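Local coordinates for protein beta-fructofuranosidase (Arthrobacter, PDB 3WPU) that belongs to the levansucrase/invertase family of carbohydrate-active enzymes, whose catalytic domain is a five-bladed beta-propeller, at residues 145-150 with 220-225; 151-156 with 197-202. One frame throughout, in Å; residues are numbered along the deposited sequence.

Interaction 1: residues 145-150 with 220-225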
loop_
_atom_site.group_PDB
_atom_site.type_symbol
_atom_site.label_atom_id
_atom_site.label_comp_id
_atom_site.label_asym_id
_atom_site.label_seq_id
_atom_site.Cartn_x
_atom_site.Cartn_y
_atom_site.Cartn_z
ATOM N N GLU A 145 14.003 -20.764 4.877
ATOM C CA GLU A 145 14.903 -20.142 5.853
ATOM C C GLU A 145 16.256 -19.778 5.243
ATOM O O GLU A 145 16.855 -20.580 4.529
ATOM C CB GLU A 145 15.143 -21.092 7.030
ATOM C CG GLU A 145 15.770 -20.421 8.244
ATOM C CD GLU A 145 14.728 -19.900 9.208
ATOM O OE1 GLU A 145 14.444 -20.608 10.206
ATOM O OE2 GLU A 145 14.177 -18.800 8.962
ATOM N N GLY A 146 16.696 -18.543 5.504
ATOM C CA GLY A 146 18.009 -18.064 5.119
ATOM C C GLY A 146 18.086 -17.460 3.742
ATOM O O GLY A 146 19.050 -16.745 3.445
ATOM N N VAL A 147 17.088 -17.712 2.890
ATOM C CA VAL A 147 17.170 -17.275 1.503
ATOM C C VAL A 147 17.296 -15.746 1.400
ATOM O O VAL A 147 18.111 -15.232 0.642
ATOM C CB VAL A 147 15.969 -17.768 0.663
ATOM C CG1 VAL A 147 15.896 -17.078 -0.688
ATOM C CG2 VAL A 147 16.061 -19.285 0.459
ATOM N N THR A 148 16.481 -15.016 2.154
ATOM C CA THR A 148 16.470 -13.555 2.012
ATOM C C THR A 148 17.697 -12.881 2.644
ATOM O O THR A 148 17.999 -11.715 2.375
ATOM C CB THR A 148 15.163 -12.932 2.501
ATOM O OG1 THR A 148 14.968 -13.179 3.913
ATOM C CG2 THR A 148 13.999 -13.487 1.702
ATOM N N GLY A 149 18.446 -13.647 3.423
ATOM C CA GLY A 149 19.697 -13.187 3.997
ATOM C C GLY A 149 20.814 -13.054 2.984
ATOM O O GLY A 149 21.810 -12.431 3.267
ATOM N N GLN A 150 20.634 -13.603 1.788
ATOM C CA GLN A 150 21.744 -13.696 0.826
ATOM C C GLN A 150 22.414 -12.396 0.399
ATOM O O GLN A 150 23.602 -12.398 0.066
ATOM C CB GLN A 150 21.358 -14.497 -0.395
ATOM C CG GLN A 150 20.171 -14.064 -1.175
ATOM C CD GLN A 150 19.813 -15.127 -2.205
ATOM O OE1 GLN A 150 20.050 -14.950 -3.373
ATOM N NE2 GLN A 150 19.359 -16.252 -1.747
ATOM N N ASN A 220 14.247 -18.764 -4.888
ATOM C CA ASN A 220 15.509 -19.319 -4.395
ATOM C C ASN A 220 16.641 -18.299 -4.389
ATOM O O ASN A 220 17.643 -18.480 -3.710
ATOM C CB ASN A 220 15.932 -20.567 -5.211
ATOM C CG ASN A 220 15.810 -20.376 -6.714
ATOM O OD1 ASN A 220 16.757 -19.977 -7.395
ATOM N ND2 ASN A 220 14.631 -20.662 -7.244
ATOM N N LYS A 221 16.469 -17.236 -5.179
ATOM C CA LYS A 221 17.481 -16.237 -5.426
ATOM C C LYS A 221 16.865 -14.867 -5.168
ATOM O O LYS A 221 15.766 -14.610 -5.632
ATOM C CB LYS A 221 17.884 -16.323 -6.907
ATOM C CG LYS A 221 18.890 -15.293 -7.364
ATOM C CD LYS A 221 20.239 -15.596 -6.777
ATOM C CE LYS A 221 21.344 -14.741 -7.415
ATOM N NZ LYS A 221 22.571 -14.892 -6.572
ATOM N N VAL A 222 17.572 -14.023 -4.432
ATOM C CA VAL A 222 17.143 -12.634 -4.176
ATOM C C VAL A 222 18.143 -11.663 -4.802
ATOM O O VAL A 222 19.353 -11.789 -4.577
ATOM C CB VAL A 222 16.998 -12.365 -2.673
ATOM C CG1 VAL A 222 16.584 -10.923 -2.433
ATOM C CG2 VAL A 222 16.003 -13.340 -2.069
ATOM N N THR A 223 17.631 -10.706 -5.578
ATOM C CA THR A 223 18.441 -9.679 -6.206
ATOM C C THR A 223 18.280 -8.357 -5.472
ATOM O O THR A 223 17.159 -7.900 -5.253
ATOM C CB THR A 223 18.032 -9.493 -7.663
ATOM O OG1 THR A 223 18.101 -10.752 -8.346
ATOM C CG2 THR A 223 18.947 -8.476 -8.361
ATOM N N ASP A 224 19.398 -7.742 -5.122
ATOM C CA ASP A 224 19.423 -6.474 -4.390
ATOM C C ASP A 224 19.248 -5.361 -5.416
ATOM O O ASP A 224 20.080 -5.221 -6.321
ATOM C CB ASP A 224 20.777 -6.390 -3.666
ATOM C CG ASP A 224 20.923 -5.189 -2.762
ATOM O OD1 ASP A 224 20.035 -4.312 -2.727
ATOM O OD2 ASP A 224 21.990 -5.124 -2.118
ATOM N N LEU A 225 18.170 -4.588 -5.319
ATOM C CA LEU A 225 17.888 -3.562 -6.347
ATOM C C LEU A 225 18.317 -2.161 -5.960
ATOM O O LEU A 225 18.966 -1.460 -6.765
ATOM C CB LEU A 225 16.398 -3.553 -6.683
ATOM C CG LEU A 225 15.758 -4.897 -7.065
ATOM C CD1 LEU A 225 14.279 -4.685 -7.285
ATOM C CD2 LEU A 225 16.393 -5.515 -8.315
#
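Gln150 meets the backbone of Val222 and Asn220, joining a loop between two strands to strand 213-226 of the beta-propeller. Its CB points toward the strand. CG sits between the backbone N and the carbonyl carbon (chi1 56°), and from there the chain runs out extended. Gln150 CG packs against Val222 CB at 3.9 Å. At the tip, Gln150 OE1 accepts a nearly straight hydrogen bond from Val222 N (2.8 Å, 177° at the hydrogen). The donor stands above the amide carbonyl plane, 74° out of it, and so is not on a lone pair. Lys221 CD also lies beside Gln150 OE1, at 3.5 Å. On the other branch, Gln150 NE2 donates to Val147 O at 2.9 Å. It makes a second, weak bond to Asn220 O. The Val222 N bond at OE1 and the Val147 O bond at NE2 limit the rotation of the amide, with the weak bond adding to them. Val147 O also accepts from Gln150 N, in the turn of the backbone. Thr148 turns its OG1 to Gln160 and Gln162, while its CG2 lies near Val222 CG2. The apolar part of the contact ends with Val147 CG1, which rests 4.0 Å from Val222 CG2.

Interaction 2: residues 151-156 with 197-202; sequences IFEDQS and DPRIAL
Phe152 lays CD1 and CE1 of its ring over one face of the Arg199 guanidinium. Phe152 CE1 is 3.7 Å from Arg199 NE. The two planes stand 61° apart, so this is an inclined overlap and not a parallel stack. Asp197 OD2 lies in the plane of the same ring, at its edge, 3.8 Å from Phe152 CD1. Arg199 is the centre of a salt-bridge network. Its chain is extended from CG to NE, which carries the guanidinium out from the strand to the loop. Asp197 takes it side-on. Arg199 NE donates to Asp197 OD1 at 2.9 Å, and Arg199 NH2 to Asp197 OD2 at 2.8 Å. Glu153 takes it end-on, with both bonds going to one oxygen: Glu153 OE1 accepts from Arg199 NH2 at 3.0 Å and from Arg199 NH1 at 3.1 Å. This oxygen lies in the guanidinium plane and is met on its syn side, with the carboxylate plane turned 60° from the guanidinium. A bend at chi2 (90°) turns the Glu153 carboxylate to this position. Asp224 is a further acidic partner, at Arg199 NH1. The paired bonds to Asp197 and Glu153 hold the guanidinium against rotation, and the three acids around it probably offset its positive charge. Ile151 CD1 touches the aliphatic part at Arg199 CD. The loop 151-156 precedes strand 159-169. It packs on strand 197-210, which runs antiparallel to strand 174-184 and to strand 213-226. Phe152 also touches Asp181 and Ala183 of the first, and Ile151 touches Val222 and Asp224 of the second.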
loop_
_atom_site.group_PDB
_atom_site.type_symbol
_atom_site.label_atom_id
_atom_site.label_comp_id
_atom_site.label_asym_id
_atom_site.label_seq_id
_atom_site.Cartn_x
_atom_site.Cartn_y
_atom_site.Cartn_z
ATOM N N ILE A 151 21.668 -11.299 0.382
ATOM C CA ILE A 151 22.182 -10.038 -0.180
ATOM C C ILE A 151 23.044 -9.218 0.770
ATOM O O ILE A 151 23.698 -8.259 0.339
ATOM C CB ILE A 151 21.033 -9.143 -0.717
ATOM C CG1 ILE A 151 20.113 -8.655 0.411
ATOM C CG2 ILE A 151 20.274 -9.875 -1.823
ATOM C CD1 ILE A 151 19.013 -7.715 -0.040
ATOM N N PHE A 152 23.000 -9.534 2.063
ATOM C CA PHE A 152 23.677 -8.724 3.076
ATOM C C PHE A 152 25.141 -9.088 3.246
ATOM O O PHE A 152 25.474 -10.219 3.584
ATOM C CB PHE A 152 22.938 -8.812 4.404
ATOM C CG PHE A 152 21.558 -8.232 4.321
ATOM C CD1 PHE A 152 21.373 -6.853 4.262
ATOM C CD2 PHE A 152 20.448 -9.063 4.228
ATOM C CE1 PHE A 152 20.095 -6.322 4.128
ATOM C CE2 PHE A 152 19.181 -8.533 4.111
ATOM C CZ PHE A 152 19.011 -7.156 4.065
ATOM N N GLU A 153 26.001 -8.111 2.974
ATOM C CA GLU A 153 27.434 -8.279 3.155
ATOM C C GLU A 153 27.724 -8.644 4.616
ATOM O O GLU A 153 28.460 -9.598 4.895
ATOM C CB GLU A 153 28.162 -6.994 2.746
ATOM C CG GLU A 153 28.119 -6.670 1.237
ATOM C CD GLU A 153 26.923 -5.807 0.761
ATOM O OE1 GLU A 153 25.878 -5.779 1.410
ATOM O OE2 GLU A 153 27.029 -5.138 -0.311
ATOM N N ASP A 154 27.113 -7.909 5.542
ATOM C CA ASP A 154 27.237 -8.129 6.981
ATOM C C ASP A 154 26.207 -9.145 7.466
ATOM O O ASP A 154 25.018 -8.844 7.640
ATOM C CB ASP A 154 27.109 -6.802 7.726
ATOM C CG ASP A 154 27.342 -6.924 9.223
ATOM O OD1 ASP A 154 27.437 -8.044 9.750
ATOM O OD2 ASP A 154 27.420 -5.861 9.869
ATOM N N GLN A 155 26.680 -10.365 7.679
ATOM C CA GLN A 155 25.823 -11.479 8.075
ATOM C C GLN A 155 25.598 -11.617 9.567
ATOM O O GLN A 155 25.006 -12.601 9.986
ATOM C CB GLN A 155 26.399 -12.778 7.535
ATOM C CG GLN A 155 26.343 -12.861 6.038
ATOM C CD GLN A 155 24.951 -13.215 5.527
ATOM O OE1 GLN A 155 24.367 -12.505 4.690
ATOM N NE2 GLN A 155 24.413 -14.281 6.043
ATOM N N SER A 156 26.051 -10.654 10.368
ATOM C CA SER A 156 25.882 -10.701 11.829
ATOM C C SER A 156 24.530 -10.219 12.355
ATOM O O SER A 156 24.370 -10.006 13.542
ATOM C CB SER A 156 26.975 -9.870 12.529
ATOM O OG SER A 156 26.855 -8.490 12.203
ATOM N N ASP A 197 19.128 -1.985 8.032
ATOM C CA ASP A 197 19.514 -2.027 6.618
ATOM C C ASP A 197 18.364 -2.594 5.811
ATOM O O ASP A 197 18.304 -3.794 5.572
ATOM C CB ASP A 197 20.770 -2.866 6.464
ATOM C CG ASP A 197 21.396 -2.770 5.081
ATOM O OD1 ASP A 197 20.774 -2.268 4.136
ATOM O OD2 ASP A 197 22.525 -3.272 4.947
ATOM N N PRO A 198 17.432 -1.712 5.402
ATOM C CA PRO A 198 16.320 -2.084 4.545
ATOM C C PRO A 198 16.689 -1.874 3.087
ATOM O O PRO A 198 17.141 -0.789 2.724
ATOM C CB PRO A 198 15.239 -1.097 4.939
ATOM C CG PRO A 198 15.965 0.133 5.379
ATOM C CD PRO A 198 17.340 -0.307 5.846
ATOM N N ARG A 199 16.431 -2.876 2.262
ATOM C CA ARG A 199 16.749 -2.787 0.826
ATOM C C ARG A 199 15.571 -3.195 -0.011
ATOM O O ARG A 199 14.802 -4.084 0.372
ATOM C CB ARG A 199 17.943 -3.649 0.495
ATOM C CG ARG A 199 19.161 -3.316 1.348
ATOM C CD ARG A 199 20.410 -4.012 0.867
ATOM N NE ARG A 199 21.528 -3.803 1.780
ATOM C CZ ARG A 199 22.730 -4.351 1.622
ATOM N NH1 ARG A 199 23.005 -5.065 0.541
ATOM N NH2 ARG A 199 23.669 -4.159 2.533
ATOM N N ILE A 200 15.453 -2.598 -1.201
ATOM C CA ILE A 200 14.414 -2.994 -2.127
ATOM C C ILE A 200 15.013 -4.119 -2.963
ATOM O O ILE A 200 16.106 -3.983 -3.522
ATOM C CB ILE A 200 13.918 -1.797 -2.975
ATOM C CG1 ILE A 200 13.131 -0.852 -2.077
ATOM C CG2 ILE A 200 13.084 -2.287 -4.144
ATOM C CD1 ILE A 200 12.761 0.475 -2.679
ATOM N N ALA A 201 14.303 -5.233 -3.002
ATOM C CA ALA A 201 14.801 -6.486 -3.543
ATOM C C ALA A 201 13.765 -7.150 -4.419
ATOM O O ALA A 201 12.579 -6.805 -4.380
ATOM C CB ALA A 201 15.188 -7.426 -2.407
ATOM N N LEU A 202 14.231 -8.125 -5.204
ATOM C CA LEU A 202 13.389 -8.893 -6.116
ATOM C C LEU A 202 13.701 -10.367 -5.951
ATOM O O LEU A 202 14.865 -10.734 -5.833
ATOM C CB LEU A 202 13.711 -8.537 -7.569
ATOM C CG LEU A 202 13.193 -9.436 -8.690
ATOM C CD1 LEU A 202 11.685 -9.415 -8.761
ATOM C CD2 LEU A 202 13.775 -8.996 -10.055
#

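How the interactions relate
Residues 145-150 and 151-156 follow each other directly in the loop between strands 137-141 and 159-169. The chain then runs through strands 159-169 and 174-184 before it reaches 197-202, where interaction 2 closes its loop. After the turn into strand 213-226 it reaches 220-225, where interaction 1 closes the longer loop. Interaction 2 is therefore nested inside interaction 1, and their centres lie about 8 Å apart. The two strand segments are antiparallel neighbours in one sheet, probably hydrogen-bonded from Thr223 N to Leu202 O and from Leu225 N to Ile200 O. Together the contacts tie one continuous loop to two adjacent strands.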